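Local coordinates for conserved hypothetical membrane lipoprotein (Ureaplasma parvum, PDB 3K63) that is of unknown function but belongs to the membrane-associated lipoproteins, this piece being the lipoprotein-associated type-17 domain of a much longer, probably lipid-attached protein, at residues Ile11-Lys14 / Asp15-Phe19; Tyr38-Tyr41 / Tyr42-Ile45; Gly68-Gly71 / Ser72-Asn76. All coordinates share one frame; numbering follows the deposited sequence.

Interaction 1 (Ile11-Lys14 / Asp15-Phe19); sequences IRLK and DTFDF
Leu13 lays its CD1 methyl over one face of the Phe17 ring, a CH-pi contact 3.9 Å from the centroid and displaced toward the rim, while the two side chains cross at a slant. Holding CG anti to the backbone N (chi1 -163°) swings the isobutyl group back to the following strand although its CB heads away from it. The same CD1 meets Phe19 CD1 at 3.7 Å, here with the side chains nearly perpendicular; one methyl touches both rings, which stand on the same side of strand 17-21. Ile11 reaches Phe17 from another direction, its CG2 lying 3.6 Å from Phe17 CE1. Residues 12-15 form a type II beta turn that leads from the loop after helix 4-7 into strand 17-21, which pairs antiparallel with strand 45-49; Ile47 and Ile58 add further cover to Phe17. Arg12 O is gripped twice inside the turn: Thr16 N lies nearly in line with the C=O at 3.0 Å, its N-H bent away, whereas Asp15 N comes in tilted 35° from the carbonyl plane. Thr16 OG1 returns a side-chain bond, accepting from Arg12 N at 3.3 Å. Lys14 N donates to Phe17 O at 2.8 Å. Asp18 crosses Lys14 at about a right angle; its OD1 comes 3.0 Å from Lys14 CA and is hydrogen-bonded to Tyr29 OH, while Asp15 forms a salt bridge with Lys51.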
ATOM      1  N   ILE A  11       5.432  -3.167 -11.572  1.00 76.93           N
ATOM      2  CA  ILE A  11       4.861  -3.534 -10.289  1.00 71.37           C
ATOM      3  C   ILE A  11       3.578  -2.746 -10.081  1.00 67.45           C
ATOM      4  O   ILE A  11       3.585  -1.519 -10.109  1.00 66.90           O
ATOM      5  CB  ILE A  11       5.844  -3.243  -9.141  1.00 70.11           C
ATOM      6  CG1 ILE A  11       7.148  -4.020  -9.371  1.00 66.33           C
ATOM      7  CG2 ILE A  11       5.209  -3.616  -7.821  1.00 60.24           C
ATOM      8  CD1 ILE A  11       8.171  -3.891  -8.260  1.00 67.72           C
ATOM      9  N   ARG A  12       2.474  -3.459  -9.896  1.00 65.55           N
ATOM     10  CA  ARG A  12       1.176  -2.832  -9.698  1.00 62.55           C
ATOM     11  C   ARG A  12       0.327  -3.707  -8.787  1.00 62.76           C
ATOM     12  O   ARG A  12       0.270  -4.926  -8.948  1.00 66.53           O
ATOM     13  CB  ARG A  12       0.492  -2.619 -11.047  1.00 61.41           C
ATOM     14  CG  ARG A  12       0.472  -1.159 -11.495  1.00 71.12           C
ATOM     15  CD  ARG A  12       0.766  -1.009 -12.980  1.00 78.37           C
ATOM     16  NE  ARG A  12       2.193  -0.849 -13.260  1.00 82.43           N
ATOM     17  CZ  ARG A  12       2.909   0.232 -12.950  1.00 85.35           C
ATOM     18  NH1 ARG A  12       2.330   1.258 -12.342  1.00 81.86           N
ATOM     19  NH2 ARG A  12       4.202   0.295 -13.261  1.00 81.81           N
ATOM     20  N   LEU A  13      -0.318  -3.076  -7.813  1.00 60.67           N
ATOM     21  CA  LEU A  13      -1.136  -3.793  -6.850  1.00 58.09           C
ATOM     22  C   LEU A  13      -2.255  -4.550  -7.551  1.00 58.62           C
ATOM     23  O   LEU A  13      -2.716  -4.155  -8.619  1.00 62.17           O
ATOM     24  CB  LEU A  13      -1.718  -2.811  -5.831  1.00 53.31           C
ATOM     25  CG  LEU A  13      -2.266  -3.384  -4.522  1.00 54.28           C
ATOM     26  CD1 LEU A  13      -1.169  -4.116  -3.761  1.00 49.74           C
ATOM     27  CD2 LEU A  13      -2.826  -2.247  -3.684  1.00 54.30           C
ATOM     28  N   LYS A  14      -2.677  -5.651  -6.945  1.00 57.32           N
ATOM     29  CA  LYS A  14      -3.737  -6.477  -7.494  1.00 59.99           C
ATOM     30  C   LYS A  14      -3.300  -7.241  -8.749  1.00 68.09           C
ATOM     31  O   LYS A  14      -4.033  -8.092  -9.258  1.00 75.25           O
ATOM     32  CB  LYS A  14      -4.979  -5.615  -7.766  1.00 60.80           C
ATOM     33  CG  LYS A  14      -5.934  -5.557  -6.567  1.00 65.91           C
ATOM     34  CD  LYS A  14      -7.087  -4.567  -6.732  1.00 67.52           C
ATOM     35  CE  LYS A  14      -6.681  -3.156  -6.327  1.00 69.69           C
ATOM     36  NZ  LYS A  14      -7.818  -2.190  -6.430  1.00 65.08           N
ATOM     37  N   ASP A  15      -2.099  -6.944  -9.237  1.00 63.14           N
ATOM     38  CA  ASP A  15      -1.558  -7.619 -10.410  1.00 63.43           C
ATOM     39  C   ASP A  15      -0.348  -8.428  -9.952  1.00 65.90           C
ATOM     40  O   ASP A  15      -0.440  -9.641  -9.725  1.00 62.59           O
ATOM     41  CB  ASP A  15      -1.135  -6.592 -11.468  1.00 66.85           C
ATOM     42  CG  ASP A  15      -0.490  -7.235 -12.692  1.00 74.13           C
ATOM     43  OD1 ASP A  15      -0.738  -8.436 -12.942  1.00 72.50           O
ATOM     44  OD2 ASP A  15       0.254  -6.531 -13.415  1.00 74.87           O
ATOM     45  N   THR A  16       0.778  -7.731  -9.799  1.00 63.69           N
ATOM     46  CA  THR A  16       2.024  -8.342  -9.357  1.00 61.77           C
ATOM     47  C   THR A  16       1.925  -8.880  -7.942  1.00 59.07           C
ATOM     48  O   THR A  16       2.483  -9.934  -7.637  1.00 59.88           O
ATOM     49  CB  THR A  16       3.168  -7.344  -9.371  1.00 61.29           C
ATOM     50  OG1 THR A  16       3.132  -6.600 -10.597  1.00 67.15           O
ATOM     51  CG2 THR A  16       4.503  -8.082  -9.251  1.00 59.04           C
ATOM     52  N   PHE A  17       1.243  -8.148  -7.070  1.00 52.97           N
ATOM     53  CA  PHE A  17       1.097  -8.586  -5.691  1.00 55.12           C
ATOM     54  C   PHE A  17      -0.108  -7.962  -5.013  1.00 55.10           C
ATOM     55  O   PHE A  17      -0.733  -7.030  -5.518  1.00 52.48           O
ATOM     56  CB  PHE A  17       2.335  -8.221  -4.867  1.00 52.96           C
ATOM     57  CG  PHE A  17       2.442  -6.746  -4.551  1.00 53.54           C
ATOM     58  CD1 PHE A  17       2.685  -5.822  -5.563  1.00 50.47           C
ATOM     59  CD2 PHE A  17       2.287  -6.279  -3.242  1.00 49.31           C
ATOM     60  CE1 PHE A  17       2.772  -4.458  -5.284  1.00 48.49           C
ATOM     61  CE2 PHE A  17       2.373  -4.912  -2.954  1.00 48.38           C
ATOM     62  CZ  PHE A  17       2.618  -4.000  -3.983  1.00 49.76           C
ATOM     63  N   ASP A  18      -0.408  -8.494  -3.843  1.00 53.04           N
ATOM     64  CA  ASP A  18      -1.486  -8.003  -3.021  1.00 51.80           C
ATOM     65  C   ASP A  18      -0.945  -8.071  -1.608  1.00 51.47           C
ATOM     66  O   ASP A  18       0.064  -8.740  -1.349  1.00 49.14           O
ATOM     67  CB  ASP A  18      -2.715  -8.895  -3.146  1.00 52.58           C
ATOM     68  CG  ASP A  18      -3.532  -8.597  -4.393  1.00 61.52           C
ATOM     69  OD1 ASP A  18      -3.788  -7.402  -4.675  1.00 61.70           O
ATOM     70  OD2 ASP A  18      -3.938  -9.559  -5.088  1.00 63.98           O
ATOM     71  N   PHE A  19      -1.588  -7.360  -0.694  1.00 51.55           N
ATOM     72  CA  PHE A  19      -1.153  -7.392   0.686  1.00 46.32           C
ATOM     73  C   PHE A  19      -2.377  -7.583   1.548  1.00 47.78           C
ATOM     74  O   PHE A  19      -3.510  -7.337   1.129  1.00 45.36           O
ATOM     75  CB  PHE A  19      -0.434  -6.095   1.087  1.00 41.49           C
ATOM     76  CG  PHE A  19      -1.310  -4.876   1.062  1.00 40.35           C
ATOM     77  CD1 PHE A  19      -1.301  -4.019  -0.038  1.00 42.19           C
ATOM     78  CD2 PHE A  19      -2.147  -4.582   2.133  1.00 40.39           C
ATOM     79  CE1 PHE A  19      -2.110  -2.884  -0.072  1.00 40.84           C
ATOM     80  CE2 PHE A  19      -2.965  -3.452   2.119  1.00 38.08           C
ATOM     81  CZ  PHE A  19      -2.947  -2.596   1.011  1.00 39.04           C
TER

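Interaction 2 (Tyr38-Tyr41 / Tyr42-Ile45); sequences YKNY and YQGI
Gln43 and Gly44 each turn a backbone N-H back to the residue three before: Gln43 N donates to Asn40 O at 3.3 Å and Gly44 N to Tyr41 O at 2.9 Å. In both bonds the donor sits well above the carbonyl plane, in the 3-10 turn through Tyr42 and Gln43 that leads from helix 34-40 toward strand 45-49. With the backbone of Gly44 at phi 132°, a side chain would run into the preceding carbonyl oxygen, and glycine suits the position.

Two waters add polar bridges. One donates to Asn40 O and to Gly44 O, at 2.7 Å from the latter; the other donates to Asn40 OD1 and lies 2.8 Å from Tyr42 OH. The Asn40 and Gln43 side chains run side by side with their amide planes 73° apart, and Asn40 ND2 bonds back to Gln36.

Of the ring contacts, Tyr42 has CG wedged between its backbone N and carbonyl carbon (chi1 74°), which lays the ring back along the helix and sets its CE2 edge 3.2 Å from Lys39 O. Tyr41 runs alongside Ile45, CD1 to CD1 4.0 Å apart; its ring meets Phe63 edge-to-face and its hydroxyl bonds to Asn62.

The carbonyls of Asn40, Tyr41 and Gly44 and Asn40 OD1 are met by backbone N-H groups or water, while the Tyr41 ring and Ile45 give the apolar side, packing on Phe63, Leu21 and Phe19.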
ATOM      1  N   TYR A  38      -3.275   2.952   7.584  1.00 39.13           N
ATOM      2  CA  TYR A  38      -2.161   3.745   8.084  1.00 36.05           C
ATOM      3  C   TYR A  38      -1.935   3.575   9.600  1.00 39.63           C
ATOM      4  O   TYR A  38      -0.805   3.602  10.076  1.00 35.13           O
ATOM      5  CB  TYR A  38      -2.445   5.209   7.782  1.00 37.64           C
ATOM      6  CG  TYR A  38      -1.429   6.187   8.335  1.00 37.05           C
ATOM      7  CD1 TYR A  38      -0.301   6.537   7.604  1.00 37.53           C
ATOM      8  CD2 TYR A  38      -1.613   6.774   9.579  1.00 35.55           C
ATOM      9  CE1 TYR A  38       0.620   7.456   8.102  1.00 41.78           C
ATOM     10  CE2 TYR A  38      -0.707   7.686  10.085  1.00 38.70           C
ATOM     11  CZ  TYR A  38       0.411   8.028   9.346  1.00 43.32           C
ATOM     12  OH  TYR A  38       1.333   8.936   9.845  1.00 52.59           O
ATOM     13  N   LYS A  39      -3.020   3.396  10.350  1.00 37.79           N
ATOM     14  CA  LYS A  39      -2.946   3.261  11.803  1.00 37.09           C
ATOM     15  C   LYS A  39      -2.837   1.830  12.308  1.00 36.62           C
ATOM     16  O   LYS A  39      -2.713   1.592  13.515  1.00 33.87           O
ATOM     17  CB  LYS A  39      -4.174   3.933  12.439  1.00 39.17           C
ATOM     18  CG  LYS A  39      -4.166   5.433  12.274  1.00 45.09           C
ATOM     19  CD  LYS A  39      -5.367   6.118  12.879  1.00 47.15           C
ATOM     20  CE  LYS A  39      -5.093   7.631  12.947  1.00 65.63           C
ATOM     21  NZ  LYS A  39      -6.184   8.462  13.560  1.00 80.89           N
ATOM     22  N   ASN A  40      -2.864   0.876  11.388  1.00 37.63           N
ATOM     23  CA  ASN A  40      -2.813  -0.513  11.801  1.00 37.16           C
ATOM     24  C   ASN A  40      -1.814  -1.408  11.126  1.00 35.95           C
ATOM     25  O   ASN A  40      -1.786  -2.588  11.427  1.00 35.99           O
ATOM     26  CB  ASN A  40      -4.204  -1.140  11.675  1.00 40.02           C
ATOM     27  CG  ASN A  40      -5.195  -0.510  12.613  1.00 37.91           C
ATOM     28  OD1 ASN A  40      -5.168  -0.745  13.825  1.00 36.52           O
ATOM     29  ND2 ASN A  40      -6.065   0.319  12.066  1.00 36.87           N
ATOM     30  N   TYR A  41      -0.988  -0.881  10.233  1.00 35.26           N
ATOM     31  CA  TYR A  41      -0.034  -1.758   9.578  1.00 35.22           C
ATOM     32  C   TYR A  41       1.129  -2.136  10.497  1.00 35.24           C
ATOM     33  O   TYR A  41       1.898  -3.056  10.198  1.00 38.02           O
ATOM     34  CB  TYR A  41       0.462  -1.138   8.263  1.00 34.15           C
ATOM     35  CG  TYR A  41       1.416   0.023   8.374  1.00 31.75           C
ATOM     36  CD1 TYR A  41       2.775  -0.186   8.535  1.00 30.92           C
ATOM     37  CD2 TYR A  41       0.964   1.334   8.244  1.00 31.43           C
ATOM     38  CE1 TYR A  41       3.675   0.885   8.554  1.00 30.12           C
ATOM     39  CE2 TYR A  41       1.846   2.410   8.259  1.00 28.99           C
ATOM     40  CZ  TYR A  41       3.200   2.186   8.410  1.00 32.10           C
ATOM     41  OH  TYR A  41       4.081   3.254   8.391  1.00 33.28           O
ATOM     42  N   TYR A  42       1.232  -1.454  11.633  1.00 32.29           N
ATOM     43  CA  TYR A  42       2.296  -1.731  12.584  1.00 36.24           C
ATOM     44  C   TYR A  42       2.071  -3.129  13.166  1.00 39.69           C
ATOM     45  O   TYR A  42       2.957  -3.702  13.796  1.00 41.10           O
ATOM     46  CB  TYR A  42       2.291  -0.700  13.713  1.00 35.72           C
ATOM     47  CG  TYR A  42       1.156  -0.881  14.697  1.00 35.96           C
ATOM     48  CD1 TYR A  42       1.315  -1.663  15.847  1.00 39.56           C
ATOM     49  CD2 TYR A  42      -0.097  -0.332  14.446  1.00 32.66           C
ATOM     50  CE1 TYR A  42       0.250  -1.897  16.713  1.00 38.21           C
ATOM     51  CE2 TYR A  42      -1.170  -0.558  15.304  1.00 32.00           C
ATOM     52  CZ  TYR A  42      -0.991  -1.346  16.434  1.00 38.78           C
ATOM     53  OH  TYR A  42      -2.059  -1.614  17.261  1.00 45.74           O
ATOM     54  N   GLN A  43       0.879  -3.672  12.957  1.00 36.24           N
ATOM     55  CA  GLN A  43       0.567  -5.004  13.443  1.00 41.24           C
ATOM     56  C   GLN A  43       1.082  -6.071  12.499  1.00 42.21           C
ATOM     57  O   GLN A  43       1.144  -7.233  12.863  1.00 42.29           O
ATOM     58  CB  GLN A  43      -0.941  -5.152  13.621  1.00 40.67           C
ATOM     59  CG  GLN A  43      -1.470  -4.436  14.846  1.00 39.36           C
ATOM     60  CD  GLN A  43      -2.928  -4.722  15.075  1.00 46.50           C
ATOM     61  OE1 GLN A  43      -3.328  -5.883  15.220  1.00 51.35           O
ATOM     62  NE2 GLN A  43      -3.741  -3.666  15.111  1.00 40.38           N
ATOM     63  N   GLY A  44       1.442  -5.671  11.281  1.00 44.01           N
ATOM     64  CA  GLY A  44       1.960  -6.629  10.321  1.00 38.91           C
ATOM     65  C   GLY A  44       1.344  -6.555   8.942  1.00 40.54           C
ATOM     66  O   GLY A  44       0.164  -6.238   8.771  1.00 38.87           O
ATOM     67  N   ILE A  45       2.166  -6.844   7.948  1.00 39.08           N
ATOM     68  CA  ILE A  45       1.727  -6.832   6.568  1.00 38.94           C
ATOM     69  C   ILE A  45       2.134  -8.178   5.984  1.00 42.25           C
ATOM     70  O   ILE A  45       3.282  -8.599   6.120  1.00 41.54           O
ATOM     71  CB  ILE A  45       2.426  -5.721   5.775  1.00 35.70           C
ATOM     72  CG1 ILE A  45       2.096  -4.357   6.385  1.00 39.61           C
ATOM     73  CG2 ILE A  45       1.989  -5.768   4.340  1.00 39.11           C
ATOM     74  CD1 ILE A  45       3.014  -3.211   5.923  1.00 41.20           C
TER
HETATM   75  O   HOH W   1      -1.490  -5.195  10.572  1.00 42.11           O
HETATM   76  O   HOH W   2      -4.526  -0.487  16.645  1.00 45.36           O

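Interaction 3 (Gly68-Gly71 / Ser72-Asn76); sequences GDFG and SANKN
With chi1 at 85°, the Phe70 ring sits above its own backbone, between N and carbonyl carbon, while Asn74 one turn on holds CG beside its backbone N (chi1 -80°). These settings help bring Asn74 ND2 to the rim of the ring, 3.6 Å from Phe70 CD2 and close to the ring plane. Ring and amide planes stand 75° apart, and the side chains cross at a slant. The amide's main bonds lie elsewhere: ND2 donates to Ser35 and Gly109. Below this pair the backbone is tied by Asn74 N to Phe70 O, at 2.6 Å and nearly straight, and by Lys75 N to Gly71 O at 3.0 Å, the donor tilted from the carbonyl plane. This is the first turn of helix 70-76, with Asp69 at the N-cap position. Asp69 OD1 comes to 3.2 Å from Ser72 CB; backbone Asp69 O, for its part, receives weak bonds from Ser72 N and from Ala73 N, the latter at 3.5 Å. Ser72 OG bonds to Asp67, two residues ahead of the cap. The aliphatic part of Lys75 runs extended past Gly71 O, with CG 3.4 Å from that oxygen. Ala73 CB rests 3.5 Å from Phe70 O, and the same methyl packs on Tyr65, Pro66 and Pro34, joining the helix to the start of helix 34-40 and to the loop that follows strand 56-64.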
ATOM      1  N   GLY A  68      -0.173  13.868   2.902  1.00 53.71           N
ATOM      2  CA  GLY A  68       0.270  14.118   4.260  1.00 45.56           C
ATOM      3  C   GLY A  68      -0.823  14.152   5.319  1.00 52.56           C
ATOM      4  O   GLY A  68      -0.505  14.256   6.506  1.00 51.90           O
ATOM      5  N   ASP A  69      -2.097  14.102   4.927  1.00 48.82           N
ATOM      6  CA  ASP A  69      -3.156  14.120   5.929  1.00 52.20           C
ATOM      7  C   ASP A  69      -4.316  13.208   5.526  1.00 49.73           C
ATOM      8  O   ASP A  69      -4.735  13.192   4.365  1.00 51.66           O
ATOM      9  CB  ASP A  69      -3.649  15.562   6.163  1.00 55.80           C
ATOM     10  CG  ASP A  69      -4.892  15.920   5.343  1.00 56.92           C
ATOM     11  OD1 ASP A  69      -4.787  16.083   4.102  1.00 56.95           O
ATOM     12  OD2 ASP A  69      -5.980  16.051   5.958  1.00 55.08           O
ATOM     13  N   PHE A  70      -4.829  12.461   6.500  1.00 43.90           N
ATOM     14  CA  PHE A  70      -5.919  11.497   6.309  1.00 47.58           C
ATOM     15  C   PHE A  70      -7.183  11.968   5.564  1.00 52.57           C
ATOM     16  O   PHE A  70      -7.687  11.251   4.697  1.00 48.15           O
ATOM     17  CB  PHE A  70      -6.337  10.926   7.667  1.00 50.21           C
ATOM     18  CG  PHE A  70      -7.340  11.777   8.410  1.00 53.94           C
ATOM     19  CD1 PHE A  70      -6.929  12.840   9.209  1.00 56.10           C
ATOM     20  CD2 PHE A  70      -8.702  11.489   8.323  1.00 51.65           C
ATOM     21  CE1 PHE A  70      -7.863  13.598   9.916  1.00 58.52           C
ATOM     22  CE2 PHE A  70      -9.642  12.241   9.024  1.00 54.70           C
ATOM     23  CZ  PHE A  70      -9.224  13.298   9.823  1.00 58.44           C
ATOM     24  N   GLY A  71      -7.711  13.147   5.894  1.00 56.85           N
ATOM     25  CA  GLY A  71      -8.917  13.602   5.212  1.00 52.03           C
ATOM     26  C   GLY A  71      -8.805  13.554   3.697  1.00 51.88           C
ATOM     27  O   GLY A  71      -9.703  13.081   2.995  1.00 49.94           O
ATOM     28  N   SER A  72      -7.673  14.037   3.198  1.00 53.53           N
ATOM     29  CA  SER A  72      -7.402  14.074   1.760  1.00 55.70           C
ATOM     30  C   SER A  72      -7.365  12.663   1.171  1.00 54.29           C
ATOM     31  O   SER A  72      -7.890  12.404   0.086  1.00 58.06           O
ATOM     32  CB  SER A  72      -6.062  14.776   1.509  1.00 58.16           C
ATOM     33  OG  SER A  72      -5.840  14.989   0.127  1.00 69.68           O
ATOM     34  N   ALA A  73      -6.741  11.755   1.908  1.00 56.42           N
ATOM     35  CA  ALA A  73      -6.624  10.371   1.488  1.00 52.42           C
ATOM     36  C   ALA A  73      -7.964   9.645   1.597  1.00 51.78           C
ATOM     37  O   ALA A  73      -8.341   8.892   0.699  1.00 54.42           O
ATOM     38  CB  ALA A  73      -5.569   9.672   2.332  1.00 47.94           C
ATOM     39  N   ASN A  74      -8.681   9.867   2.693  1.00 48.05           N
ATOM     40  CA  ASN A  74      -9.966   9.213   2.883  1.00 50.04           C
ATOM     41  C   ASN A  74     -10.987   9.627   1.820  1.00 49.98           C
ATOM     42  O   ASN A  74     -11.875   8.855   1.480  1.00 48.93           O
ATOM     43  CB  ASN A  74     -10.507   9.498   4.294  1.00 50.74           C
ATOM     44  CG  ASN A  74      -9.871   8.607   5.351  1.00 49.11           C
ATOM     45  OD1 ASN A  74      -9.041   7.746   5.042  1.00 47.53           O
ATOM     46  ND2 ASN A  74     -10.266   8.801   6.601  1.00 49.40           N
ATOM     47  N   LYS A  75     -10.853  10.840   1.291  1.00 53.79           N
ATOM     48  CA  LYS A  75     -11.770  11.323   0.256  1.00 57.32           C
ATOM     49  C   LYS A  75     -11.548  10.606  -1.075  1.00 56.74           C
ATOM     50  O   LYS A  75     -12.510  10.279  -1.770  1.00 58.29           O
ATOM     51  CB  LYS A  75     -11.618  12.836   0.052  1.00 56.91           C
ATOM     52  CG  LYS A  75     -12.390  13.692   1.053  1.00 60.08           C
ATOM     53  CD  LYS A  75     -11.979  15.152   0.970  1.00 62.67           C
ATOM     54  CE  LYS A  75     -12.277  15.869   2.280  1.00 68.24           C
ATOM     55  NZ  LYS A  75     -11.580  17.188   2.394  1.00 72.84           N
ATOM     56  N   ASN A  76     -10.283  10.357  -1.417  1.00 59.19           N
ATOM     57  CA  ASN A  76      -9.923   9.680  -2.670  1.00 54.19           C
ATOM     58  C   ASN A  76      -9.698   8.174  -2.499  1.00 55.49           C
ATOM     59  O   ASN A  76      -9.387   7.487  -3.466  1.00 53.98           O
ATOM     60  CB  ASN A  76      -8.641  10.287  -3.255  1.00 56.73           C
ATOM     61  CG  ASN A  76      -8.711  11.795  -3.397  1.00 63.52           C
ATOM     62  OD1 ASN A  76      -7.722  12.495  -3.164  1.00 62.05           O
ATOM     63  ND2 ASN A  76      -9.873  12.303  -3.794  1.00 70.33           N
TER

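Overall arrangement
From the N terminus, interaction 1 closes the turn between helix 4-7 and strand 17-21. Interaction 2 comes next, carrying the chain from helix 34-40 into strand 45-49, the partner of strand 17-21. Interaction 3 then begins helix 70-76, which connects strands 56-64 and 79-87 of the three-stranded sheet. The three are in series, none nesting or crossing. Interactions 1 and 2, with centres about 18 Å apart, meet where Phe19 CB packs 4.1 Å from Ile45 CG2. Interaction 3 touches neither: its nearest atoms are about 10 Å from interaction 1 and about 6 Å from interaction 2, although Ser35 and Pro34 link its helix to helix 34-40.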